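Local coordinates for protein SusD homolog (Bacteroides thetaiotaomicron, PDB 4MRU) that probably binds sugars, perhaps mucin O-glycans, as a SusD-like outer-membrane lipoprotein of a gut bacterium, at residues V121-G126 with S430-R435; D150-V155 with T498-D503; D273-K278 with L358-H363; A338-N343 with E410-I415. One frame throughout, in Å; residues are numbered along the deposited sequence. Where two conformers were deposited one is given.

In the fold
The four contacts of this SusD-like chain differ in depth and in chemistry. Contact 1 lies about 8 Å from the centre of the chain (centre to centre), buried and held by an arginine, a carbonyl and a water. Contact 2 touches it and is also buried, farther out; there an indole covers a lysine chain, and an amide meets a turn. Contact 3, across the chain's centre from contact 2, is partly buried and packs an arginine, salt-bridged within its own segment, on a phenylalanine ring and bonds it to a serine. Contact 4, about 20 Å out yet buried, is chiefly aliphatic. Helices 327-339 and 348-363, consecutive, supply one segment each to contacts 4 and 3.

Contact 1: residues V121-G126 with S430-R435; sequences VTDIYG and SWSEHR
Asp123 and Arg435 tie together two helices of the α-helical, TPR-like SusD fold: the end of helix 104-125 and helix 427-437, whose short segment axes pass 10.4 Å apart at 46°. The direct polar grip falls on the backbone. Arg435 turns both terminal nitrogens end-on to one atom, with NH1 2.8 Å and NH2 3.0 Å from Asp123 O. The oxygen sits near the guanidinium plane, but the nitrogens meet it differently: NH1 is slightly tilted from the carbonyl plane, whereas NH2 stands well above it. NH1 also binds Arg460 O. A carbonyl in the last turn of a helix is probably a favourable site for such a positive charge.

Packing steadies the arginine. The bend at chi3 (-74°) brings its guanidinium back against its own helix, with Trp431 CE2 3.4 Å above one face, while NE makes a weak bond to Trp431 O. The same indole reaches across the interface by its CZ3 corner, which lies 4.1 Å from Ile124 CG1; the two side chains cross at about a right angle.

The last kind of contact runs through water. Asp123 binds Tyr156 through OD1 and Arg209 through OD2, both outside the interface. A water completes a bridge, donating to Asp123 OD2 at 2.8 Å and lying 2.6 Å from Ser432 OG.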
# COMPACT_ATOMS: atom_id res chain seq x y z
N VAL A 121 1.61 9.24 1.60
CA VAL A 121 1.24 10.12 2.70
C VAL A 121 -0.08 10.85 2.46
O VAL A 121 -0.92 10.91 3.34
CB VAL A 121 2.37 11.14 2.99
CG1 VAL A 121 2.02 12.06 4.14
CG2 VAL A 121 3.67 10.38 3.31
N THR A 122 -0.29 11.40 1.26
CA THR A 122 -1.57 12.04 1.02
C THR A 122 -2.70 10.98 1.03
O THR A 122 -3.80 11.30 1.48
CB THR A 122 -1.65 12.87 -0.28
OG1 THR A 122 -2.95 13.51 -0.33
CG2 THR A 122 -1.47 12.07 -1.51
N ASP A 123 -2.45 9.78 0.56
CA ASP A 123 -3.49 8.74 0.61
C ASP A 123 -3.89 8.37 2.03
O ASP A 123 -5.06 8.03 2.28
CB ASP A 123 -3.05 7.47 -0.14
CG ASP A 123 -3.15 7.61 -1.65
OD1 ASP A 123 -3.67 8.64 -2.14
OD2 ASP A 123 -2.67 6.69 -2.34
N ILE A 124 -2.96 8.47 2.97
CA ILE A 124 -3.26 8.23 4.39
C ILE A 124 -4.07 9.37 5.04
O ILE A 124 -4.97 9.10 5.87
CB ILE A 124 -1.96 7.99 5.17
CG1 ILE A 124 -1.31 6.70 4.67
CG2 ILE A 124 -2.21 7.91 6.66
CD1 ILE A 124 0.16 6.63 5.05
N TYR A 125 -3.78 10.62 4.70
CA TYR A 125 -4.30 11.80 5.45
C TYR A 125 -5.28 12.65 4.71
O TYR A 125 -6.13 13.28 5.33
CB TYR A 125 -3.15 12.71 5.89
CG TYR A 125 -2.26 12.04 6.90
CD1 TYR A 125 -2.59 12.02 8.25
CD2 TYR A 125 -1.11 11.42 6.52
CE1 TYR A 125 -1.82 11.35 9.17
CE2 TYR A 125 -0.30 10.78 7.45
CZ TYR A 125 -0.66 10.76 8.77
OH TYR A 125 0.17 10.14 9.69
N GLY A 126 -5.16 12.69 3.39
CA GLY A 126 -5.88 13.68 2.60
C GLY A 126 -4.97 14.87 2.32
O GLY A 126 -3.84 14.72 1.79
N SER A 430 -2.85 -1.57 -0.18
CA SER A 430 -4.04 -2.40 -0.04
C SER A 430 -5.13 -1.70 0.77
O SER A 430 -6.32 -1.81 0.50
CB SER A 430 -3.66 -3.74 0.59
OG SER A 430 -3.01 -4.56 -0.34
N TRP A 431 -4.71 -0.93 1.76
CA TRP A 431 -5.68 -0.14 2.53
C TRP A 431 -6.36 0.90 1.63
O TRP A 431 -7.59 1.07 1.70
CB TRP A 431 -5.01 0.49 3.73
CG TRP A 431 -5.89 1.38 4.56
CD1 TRP A 431 -7.21 1.22 4.79
CD2 TRP A 431 -5.49 2.54 5.29
NE1 TRP A 431 -7.69 2.22 5.61
CE2 TRP A 431 -6.66 3.04 5.94
CE3 TRP A 431 -4.28 3.21 5.46
CZ2 TRP A 431 -6.64 4.18 6.75
CZ3 TRP A 431 -4.25 4.36 6.25
CH2 TRP A 431 -5.43 4.82 6.91
N SER A 432 -5.57 1.58 0.81
CA SER A 432 -6.12 2.61 -0.06
C SER A 432 -7.07 1.97 -1.02
O SER A 432 -8.14 2.49 -1.27
CB SER A 432 -5.00 3.37 -0.78
OG SER A 432 -4.25 4.07 0.16
N GLU A 433 -6.69 0.82 -1.57
CA GLU A 433 -7.57 0.18 -2.53
C GLU A 433 -8.86 -0.37 -1.90
O GLU A 433 -9.91 -0.45 -2.56
CB GLU A 433 -6.79 -0.92 -3.26
CG GLU A 433 -5.77 -0.31 -4.23
CD GLU A 433 -6.48 0.48 -5.31
OE1 GLU A 433 -6.85 -0.18 -6.30
OE2 GLU A 433 -6.74 1.72 -5.14
N HIS A 434 -8.76 -0.79 -0.65
CA HIS A 434 -9.90 -1.24 0.12
C HIS A 434 -10.85 -0.08 0.41
O HIS A 434 -12.05 -0.18 0.22
CB HIS A 434 -9.48 -1.96 1.44
CG HIS A 434 -10.64 -2.24 2.35
ND1 HIS A 434 -11.47 -3.33 2.19
CD2 HIS A 434 -11.18 -1.51 3.35
CE1 HIS A 434 -12.46 -3.26 3.06
NE2 HIS A 434 -12.29 -2.19 3.80
N ARG A 435 -10.30 1.05 0.81
CA ARG A 435 -11.12 2.26 0.94
C ARG A 435 -11.81 2.68 -0.38
O ARG A 435 -12.99 3.07 -0.39
CB ARG A 435 -10.27 3.39 1.49
CG ARG A 435 -9.88 3.17 2.95
CD ARG A 435 -9.04 4.34 3.47
NE ARG A 435 -7.69 4.28 2.95
CZ ARG A 435 -6.82 5.30 2.93
NH1 ARG A 435 -7.17 6.48 3.38
NH2 ARG A 435 -5.61 5.12 2.40
O HOH W 1 -1.79 4.54 -0.69

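Contact 2: residues D150-V155 with T498-D503; sequences DSQKDV and THVWWD
Gln152 OE1 accepts the backbone N-H of Trp502 at a distance of 3.1 Å from Trp502 N, in a fairly straight bond (150°) that arrives nearly along the C=O axis. The glutamine, extended beyond CG, reaches out from the first turn of helix 152-173 to do this. Its amide lies almost parallel to the Trp502 indole, the planes only 4° apart, with Gln152 CD 3.4 Å from Trp502 CD1. The indole N-H itself is spent on Asp123 OD1, and Val500 CG2 sits over the centre of one ring face, so that the indole is held by its N-H and by a methyl over one face.

Trp501 packs chiefly on Lys153. Lys153 CB stands 3.8 Å from the centroid of the six-membered ring of Trp501, almost on the ring normal, in a CH-pi contact. A bend at chi3 (-95°) then folds the chain back, bringing Lys153 CE to 3.5 Å from Trp501 CZ2. A serine in place of Trp501 would probably strip the cover from the lysine's aliphatic chain and leave it free to turn.

Capping and turn bonds order both backbones. Ser151 OG caps the helix by accepting from Asp154 N, and Glu486 takes the N-H groups of Gln152 and Lys153. In the other segment, residues Val500 to Asp503 form a type I beta turn. A C-terminal turn is thus docked on a capped helix N-terminus within the helical SusD-like fold.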
# COMPACT_ATOMS: atom_id res chain seq x y z
N ASP A 150 -1.67 21.46 1.07
CA ASP A 150 -2.43 21.42 -0.17
C ASP A 150 -3.63 20.48 -0.03
O ASP A 150 -3.55 19.46 0.64
CB ASP A 150 -1.62 20.90 -1.33
CG ASP A 150 -0.39 21.77 -1.70
OD1 ASP A 150 -0.27 22.92 -1.26
OD2 ASP A 150 0.46 21.22 -2.46
N SER A 151 -4.69 20.78 -0.76
CA SER A 151 -5.77 19.82 -0.89
C SER A 151 -5.27 18.53 -1.53
O SER A 151 -4.31 18.53 -2.30
CB SER A 151 -6.93 20.41 -1.69
OG SER A 151 -6.65 20.50 -3.08
N GLN A 152 -5.91 17.40 -1.21
CA GLN A 152 -5.49 16.15 -1.83
C GLN A 152 -5.60 16.26 -3.36
O GLN A 152 -4.72 15.79 -4.09
CB GLN A 152 -6.29 14.97 -1.35
CG GLN A 152 -5.87 13.65 -1.96
CD GLN A 152 -6.62 12.46 -1.38
OE1 GLN A 152 -7.79 12.24 -1.69
NE2 GLN A 152 -5.95 11.67 -0.54
N LYS A 153 -6.64 16.93 -3.84
CA LYS A 153 -6.78 17.10 -5.30
C LYS A 153 -5.56 17.83 -5.87
O LYS A 153 -5.02 17.44 -6.92
CB LYS A 153 -8.06 17.85 -5.66
CG LYS A 153 -8.23 18.03 -7.16
CD LYS A 153 -9.31 18.98 -7.56
CE LYS A 153 -10.65 18.34 -7.88
NZ LYS A 153 -11.38 19.17 -8.89
N ASP A 154 -5.16 18.90 -5.21
CA ASP A 154 -4.01 19.68 -5.67
C ASP A 154 -2.71 18.91 -5.50
O ASP A 154 -1.78 19.07 -6.33
CB ASP A 154 -3.92 21.02 -4.94
CG ASP A 154 -4.99 22.02 -5.43
OD1 ASP A 154 -5.60 21.84 -6.50
OD2 ASP A 154 -5.18 23.01 -4.74
N VAL A 155 -2.61 18.08 -4.48
CA VAL A 155 -1.44 17.22 -4.41
C VAL A 155 -1.35 16.28 -5.62
O VAL A 155 -0.29 16.19 -6.24
CB VAL A 155 -1.38 16.41 -3.12
CG1 VAL A 155 -0.17 15.51 -3.14
CG2 VAL A 155 -1.27 17.35 -1.93
N THR A 498 -13.58 10.36 8.55
CA THR A 498 -13.78 11.32 7.48
C THR A 498 -13.10 10.79 6.22
O THR A 498 -11.97 10.34 6.28
CB THR A 498 -13.21 12.68 7.88
OG1 THR A 498 -14.03 13.24 8.92
CG2 THR A 498 -13.20 13.65 6.72
N HIS A 499 -13.80 10.84 5.08
CA HIS A 499 -13.24 10.33 3.83
C HIS A 499 -12.25 11.34 3.25
O HIS A 499 -12.52 12.56 3.21
CB HIS A 499 -14.33 10.06 2.78
CG HIS A 499 -15.20 8.86 3.08
ND1 HIS A 499 -15.87 8.18 2.10
CD2 HIS A 499 -15.52 8.24 4.25
CE1 HIS A 499 -16.55 7.18 2.64
NE2 HIS A 499 -16.36 7.20 3.94
N VAL A 500 -11.16 10.84 2.71
CA VAL A 500 -10.29 11.65 1.86
C VAL A 500 -10.98 11.90 0.52
O VAL A 500 -11.91 11.16 0.15
CB VAL A 500 -8.87 11.03 1.67
CG1 VAL A 500 -8.21 10.72 3.04
CG2 VAL A 500 -8.91 9.80 0.82
N TRP A 501 -10.46 12.86 -0.24
CA TRP A 501 -11.14 13.33 -1.45
C TRP A 501 -11.43 12.23 -2.48
O TRP A 501 -12.51 12.23 -3.05
CB TRP A 501 -10.33 14.48 -2.10
CG TRP A 501 -10.79 14.85 -3.48
CD1 TRP A 501 -11.92 15.52 -3.82
CD2 TRP A 501 -10.10 14.57 -4.69
NE1 TRP A 501 -11.98 15.67 -5.19
CE2 TRP A 501 -10.89 15.07 -5.74
CE3 TRP A 501 -8.89 13.94 -5.00
CZ2 TRP A 501 -10.48 14.98 -7.07
CZ3 TRP A 501 -8.51 13.82 -6.34
CH2 TRP A 501 -9.30 14.36 -7.34
N TRP A 502 -10.52 11.31 -2.74
CA TRP A 502 -10.81 10.30 -3.76
C TRP A 502 -11.78 9.18 -3.29
O TRP A 502 -12.18 8.39 -4.11
CB TRP A 502 -9.53 9.66 -4.34
CG TRP A 502 -8.48 9.12 -3.37
CD1 TRP A 502 -7.25 9.63 -3.18
CD2 TRP A 502 -8.54 7.94 -2.55
NE1 TRP A 502 -6.55 8.90 -2.29
CE2 TRP A 502 -7.33 7.86 -1.86
CE3 TRP A 502 -9.51 6.99 -2.30
CZ2 TRP A 502 -7.05 6.85 -0.97
CZ3 TRP A 502 -9.23 5.97 -1.40
CH2 TRP A 502 -8.03 5.93 -0.73
N ASP A 503 -12.08 9.11 -1.99
CA ASP A 503 -12.89 8.02 -1.42
C ASP A 503 -14.34 8.41 -1.53
O ASP A 503 -14.96 8.97 -0.59
CB ASP A 503 -12.46 7.75 0.03
CG ASP A 503 -13.23 6.63 0.69
OD1 ASP A 503 -14.08 6.02 -0.00
OD2 ASP A 503 -12.98 6.39 1.91

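Contact 3: residues D273-K278 with L358-H363; sequences DPRRDK and LSFEEH
Arg275 leaves its backbone with CB directed at helix 348-363, and the chain beyond it meets that helix and Asp273 in turn. CG lies over one face of the Phe360 ring, 4.2 Å above its plane and toward the rim. CD comes 3.7 Å from Ser359 OG. The bend at chi3 (-73°) then swings the guanidinium across the ring; Phe360 CE1 lies over one guanidinium face, 3.4 Å from Arg275 NE, the two planes inclined at 38°. NE also binds Asp273 OD1 at 2.9 Å, almost straight, on the syn lone pair. At the tip NH2 completes this side-on salt bridge, 2.8 Å from Asp273 OD2, and is shared with Gln418; NH1 donates in plane to Ser359 OG, 2.9 Å away. With all three nitrogens bonded, the flat group has little room to rotate. A methionine in place of Arg275 would probably leave the Asp273 carboxylate without its charge partner and Ser359 OG without its donor.

On either side in sequence, Pro274 CG rests 3.7 Å from Phe360 CE2, and the Lys278 chain slides past His363, its CE 3.2 Å from His363 O.

Asp273 OD1 accepts the backbone N-H of Arg275 as well, giving an Asx turn inside the type I turn from Asp273 to Arg276. Such a side-chain-capped turn is characteristic of the entry to a helix, here short helix 276-279, docked on a long helix of the SusD-like fold.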
# COMPACT_ATOMS: atom_id res chain seq x y z
N ASP A 273 -4.45 -21.66 -1.51
CA ASP A 273 -3.57 -20.89 -2.39
C ASP A 273 -2.16 -21.45 -2.28
O ASP A 273 -1.55 -21.45 -1.18
CB ASP A 273 -3.66 -19.42 -1.96
CG ASP A 273 -3.06 -18.47 -2.94
OD1 ASP A 273 -1.97 -18.71 -3.45
OD2 ASP A 273 -3.70 -17.41 -3.15
N PRO A 274 -1.57 -21.91 -3.42
CA PRO A 274 -0.20 -22.39 -3.35
C PRO A 274 0.86 -21.34 -2.90
O PRO A 274 1.96 -21.73 -2.57
CB PRO A 274 0.10 -22.83 -4.80
CG PRO A 274 -1.25 -23.10 -5.40
CD PRO A 274 -2.16 -22.07 -4.76
N ARG A 275 0.54 -20.06 -2.84
CA ARG A 275 1.51 -19.06 -2.39
C ARG A 275 1.72 -19.02 -0.87
O ARG A 275 2.60 -18.28 -0.38
CB ARG A 275 1.08 -17.65 -2.86
CG ARG A 275 1.22 -17.48 -4.35
CD ARG A 275 0.53 -16.20 -4.83
NE ARG A 275 -0.92 -16.34 -4.82
CZ ARG A 275 -1.77 -15.49 -5.39
NH1 ARG A 275 -1.33 -14.42 -6.03
NH2 ARG A 275 -3.07 -15.72 -5.34
N ARG A 276 0.87 -19.72 -0.12
CA ARG A 276 0.91 -19.64 1.33
C ARG A 276 2.29 -20.00 1.87
O ARG A 276 2.76 -19.33 2.77
CB ARG A 276 -0.16 -20.54 1.96
CG ARG A 276 -1.55 -19.93 1.88
CD ARG A 276 -2.62 -20.90 2.34
NE ARG A 276 -2.62 -22.09 1.52
CZ ARG A 276 -3.19 -23.25 1.85
NH1 ARG A 276 -3.85 -23.39 3.01
NH2 ARG A 276 -3.11 -24.28 1.02
N ASP A 277 2.95 -21.00 1.30
CA ASP A 277 4.23 -21.43 1.87
C ASP A 277 5.36 -20.48 1.50
O ASP A 277 6.44 -20.60 2.03
CB ASP A 277 4.59 -22.89 1.54
CG ASP A 277 5.11 -23.09 0.13
OD1 ASP A 277 4.73 -22.33 -0.77
OD2 ASP A 277 5.96 -23.99 -0.04
N LYS A 278 5.08 -19.54 0.61
CA LYS A 278 6.02 -18.46 0.29
C LYS A 278 5.71 -17.19 1.10
O LYS A 278 6.57 -16.35 1.28
CB LYS A 278 5.96 -18.12 -1.19
CG LYS A 278 6.20 -19.36 -2.11
CD LYS A 278 7.62 -19.81 -2.02
CE LYS A 278 7.94 -20.91 -3.04
NZ LYS A 278 6.92 -21.97 -3.02
N LEU A 358 1.54 -13.92 -12.97
CA LEU A 358 2.71 -13.14 -12.63
C LEU A 358 3.01 -13.19 -11.14
O LEU A 358 4.17 -13.26 -10.77
CB LEU A 358 2.55 -11.68 -13.05
CG LEU A 358 2.64 -11.44 -14.54
CD1 LEU A 358 2.15 -10.05 -14.90
CD2 LEU A 358 4.05 -11.64 -15.05
N SER A 359 1.99 -13.07 -10.29
CA SER A 359 2.23 -13.17 -8.85
C SER A 359 2.75 -14.57 -8.48
O SER A 359 3.67 -14.69 -7.70
CB SER A 359 0.99 -12.83 -8.05
OG SER A 359 1.14 -13.11 -6.69
N PHE A 360 2.13 -15.63 -8.97
CA PHE A 360 2.69 -16.98 -8.73
C PHE A 360 4.15 -17.08 -9.18
O PHE A 360 5.03 -17.62 -8.46
CB PHE A 360 1.88 -18.09 -9.45
CG PHE A 360 0.64 -18.54 -8.71
CD1 PHE A 360 -0.33 -17.62 -8.33
CD2 PHE A 360 0.44 -19.90 -8.41
CE1 PHE A 360 -1.48 -18.04 -7.72
CE2 PHE A 360 -0.73 -20.32 -7.79
CZ PHE A 360 -1.67 -19.39 -7.41
N GLU A 361 4.41 -16.59 -10.38
CA GLU A 361 5.75 -16.65 -10.92
C GLU A 361 6.71 -15.87 -10.00
O GLU A 361 7.81 -16.36 -9.70
CB GLU A 361 5.78 -16.12 -12.36
CG GLU A 361 7.21 -16.03 -12.95
CD GLU A 361 7.27 -15.33 -14.30
OE1 GLU A 361 7.06 -15.99 -15.34
OE2 GLU A 361 7.50 -14.10 -14.34
N GLU A 362 6.30 -14.69 -9.51
CA GLU A 362 7.13 -13.83 -8.62
C GLU A 362 7.61 -14.61 -7.41
O GLU A 362 8.73 -14.44 -6.94
CB GLU A 362 6.33 -12.58 -8.21
CG GLU A 362 7.04 -11.51 -7.36
CD GLU A 362 6.06 -10.50 -6.71
OE1 GLU A 362 4.90 -10.28 -7.25
OE2 GLU A 362 6.46 -9.88 -5.69
N HIS A 363 6.74 -15.45 -6.88
CA HIS A 363 7.03 -16.20 -5.66
C HIS A 363 7.49 -17.64 -5.90
O HIS A 363 7.70 -18.39 -4.95
CB HIS A 363 5.80 -16.21 -4.80
CG HIS A 363 5.39 -14.83 -4.38
ND1 HIS A 363 6.05 -14.15 -3.38
CD2 HIS A 363 4.46 -13.99 -4.86
CE1 HIS A 363 5.52 -12.96 -3.24
NE2 HIS A 363 4.56 -12.82 -4.14

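Contact 4: residues A338-N343 with E410-I415; sequences ALRKWN and ENLERI
The guanidinium of Arg340 comes obliquely to Leu412, its NH2 3.8 Å from Leu412 CD2. It hangs beside a Schellman motif, the turn that ends helix 327-339: Lys341 has positive phi, and Lys341 N donates back to Ala338 O. The polar work of Arg340 lies outside the interface, with Glu336 at NE and Tyr212 at NH2, so that the leucine methyl simply packs against a fixed group. The second flat group, the Arg414 guanidinium on helix 408-423, is held at its edge. NH1 and NH2 both grip Glu410 OE2, which lies in the guanidinium plane; NH1, at 2.9 Å, uses the anti lone pair and also donates to Asn411 OD1, while NH2 comes from above the carboxylate plane. Asn411 in turn gives its ND2 to Asn401 O.

Leu339 carries most of the apolar contact. With CG anti to the backbone N (chi1 -165°), its CD2 is carried onto the facing helix, where it touches three residues. Ile415 CD1 lies 4.2 Å from Leu339 CD2. The Leu339 and Asn411 side chains cross at about a right angle, Asn411 CB 4.0 Å from Leu339 CD2. Nearest to this methyl is backbone: Leu412 N stands 3.8 Å from Leu339 CD2.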
# COMPACT_ATOMS: atom_id res chain seq x y z
N ALA A 338 -9.70 -2.07 -17.92
CA ALA A 338 -10.36 -2.69 -19.03
C ALA A 338 -11.86 -2.97 -18.72
O ALA A 338 -12.73 -2.72 -19.54
CB ALA A 338 -9.63 -3.97 -19.45
N LEU A 339 -12.12 -3.42 -17.50
CA LEU A 339 -13.46 -3.64 -17.04
C LEU A 339 -14.26 -2.34 -17.07
O LEU A 339 -15.45 -2.35 -17.35
CB LEU A 339 -13.44 -4.23 -15.64
CG LEU A 339 -14.76 -4.82 -15.18
CD1 LEU A 339 -15.16 -6.08 -15.96
CD2 LEU A 339 -14.67 -5.15 -13.71
N ARG A 340 -13.58 -1.21 -16.85
CA ARG A 340 -14.21 0.10 -16.87
C ARG A 340 -14.28 0.70 -18.28
O ARG A 340 -14.69 1.84 -18.46
CB ARG A 340 -13.46 1.08 -15.93
CG ARG A 340 -13.55 0.76 -14.45
CD ARG A 340 -12.73 1.72 -13.60
NE ARG A 340 -12.77 1.30 -12.22
CZ ARG A 340 -13.83 1.49 -11.42
NH1 ARG A 340 -14.94 2.09 -11.85
NH2 ARG A 340 -13.80 1.04 -10.19
N LYS A 341 -13.85 -0.07 -19.28
CA LYS A 341 -13.85 0.33 -20.68
C LYS A 341 -12.77 1.39 -20.95
O LYS A 341 -12.85 2.10 -21.92
CB LYS A 341 -15.25 0.82 -21.14
CG LYS A 341 -16.38 -0.19 -20.88
CD LYS A 341 -17.67 0.07 -21.65
CE LYS A 341 -18.55 1.15 -21.04
NZ LYS A 341 -19.45 0.62 -19.97
N TRP A 342 -11.74 1.48 -20.11
CA TRP A 342 -10.60 2.30 -20.45
C TRP A 342 -9.73 1.50 -21.42
O TRP A 342 -9.73 0.25 -21.39
CB TRP A 342 -9.77 2.64 -19.22
CG TRP A 342 -10.43 3.47 -18.21
CD1 TRP A 342 -11.74 3.80 -18.16
CD2 TRP A 342 -9.84 4.00 -17.05
NE1 TRP A 342 -12.02 4.57 -17.05
CE2 TRP A 342 -10.85 4.72 -16.35
CE3 TRP A 342 -8.55 4.00 -16.55
CZ2 TRP A 342 -10.60 5.40 -15.19
CZ3 TRP A 342 -8.31 4.69 -15.39
CH2 TRP A 342 -9.32 5.38 -14.73
N ASN A 343 -8.98 2.19 -22.27
CA ASN A 343 -8.16 1.48 -23.26
C ASN A 343 -6.82 1.05 -22.64
O ASN A 343 -5.85 1.83 -22.62
CB ASN A 343 -7.97 2.31 -24.51
CG ASN A 343 -7.23 1.54 -25.59
OD1 ASN A 343 -6.87 0.37 -25.41
ND2 ASN A 343 -6.97 2.20 -26.69
N GLU A 410 -18.84 -7.76 -9.05
CA GLU A 410 -18.25 -9.05 -8.69
C GLU A 410 -16.86 -9.23 -9.31
O GLU A 410 -15.92 -9.72 -8.65
CB GLU A 410 -19.17 -10.22 -9.07
CG GLU A 410 -18.69 -11.57 -8.55
CD GLU A 410 -19.41 -12.76 -9.16
OE1 GLU A 410 -20.61 -12.92 -8.83
OE2 GLU A 410 -18.79 -13.54 -9.94
N ASN A 411 -16.69 -8.85 -10.58
CA ASN A 411 -15.42 -9.04 -11.21
C ASN A 411 -14.41 -8.03 -10.64
O ASN A 411 -13.25 -8.34 -10.51
CB ASN A 411 -15.54 -8.96 -12.77
CG ASN A 411 -15.94 -10.30 -13.39
OD1 ASN A 411 -15.54 -11.37 -12.91
ND2 ASN A 411 -16.74 -10.25 -14.43
N LEU A 412 -14.87 -6.84 -10.28
CA LEU A 412 -13.99 -5.87 -9.64
C LEU A 412 -13.52 -6.44 -8.28
O LEU A 412 -12.34 -6.37 -7.93
CB LEU A 412 -14.69 -4.53 -9.45
CG LEU A 412 -13.92 -3.45 -8.69
CD1 LEU A 412 -12.67 -3.06 -9.44
CD2 LEU A 412 -14.81 -2.22 -8.45
N GLU A 413 -14.45 -7.05 -7.57
CA GLU A 413 -14.15 -7.65 -6.29
C GLU A 413 -13.03 -8.71 -6.41
O GLU A 413 -12.10 -8.69 -5.61
CB GLU A 413 -15.41 -8.24 -5.66
CG GLU A 413 -15.15 -8.87 -4.28
CD GLU A 413 -16.37 -9.40 -3.61
OE1 GLU A 413 -17.47 -9.46 -4.27
OE2 GLU A 413 -16.23 -9.81 -2.41
N ARG A 414 -13.09 -9.59 -7.40
CA ARG A 414 -12.01 -10.59 -7.56
C ARG A 414 -10.71 -9.93 -8.07
O ARG A 414 -9.65 -10.32 -7.62
CB ARG A 414 -12.43 -11.81 -8.42
CG ARG A 414 -12.98 -11.56 -9.79
CD ARG A 414 -13.14 -12.89 -10.53
NE ARG A 414 -13.95 -13.83 -9.76
CZ ARG A 414 -15.28 -13.82 -9.73
NH1 ARG A 414 -15.98 -12.92 -10.41
NH2 ARG A 414 -15.93 -14.68 -8.98
N ILE A 415 -10.78 -8.94 -8.97
CA ILE A 415 -9.56 -8.25 -9.40
C ILE A 415 -8.86 -7.66 -8.16
O ILE A 415 -7.68 -7.86 -7.95
CB ILE A 415 -9.86 -7.15 -10.42
CG1 ILE A 415 -10.32 -7.76 -11.75
CG2 ILE A 415 -8.64 -6.24 -10.60
CD1 ILE A 415 -10.90 -6.77 -12.70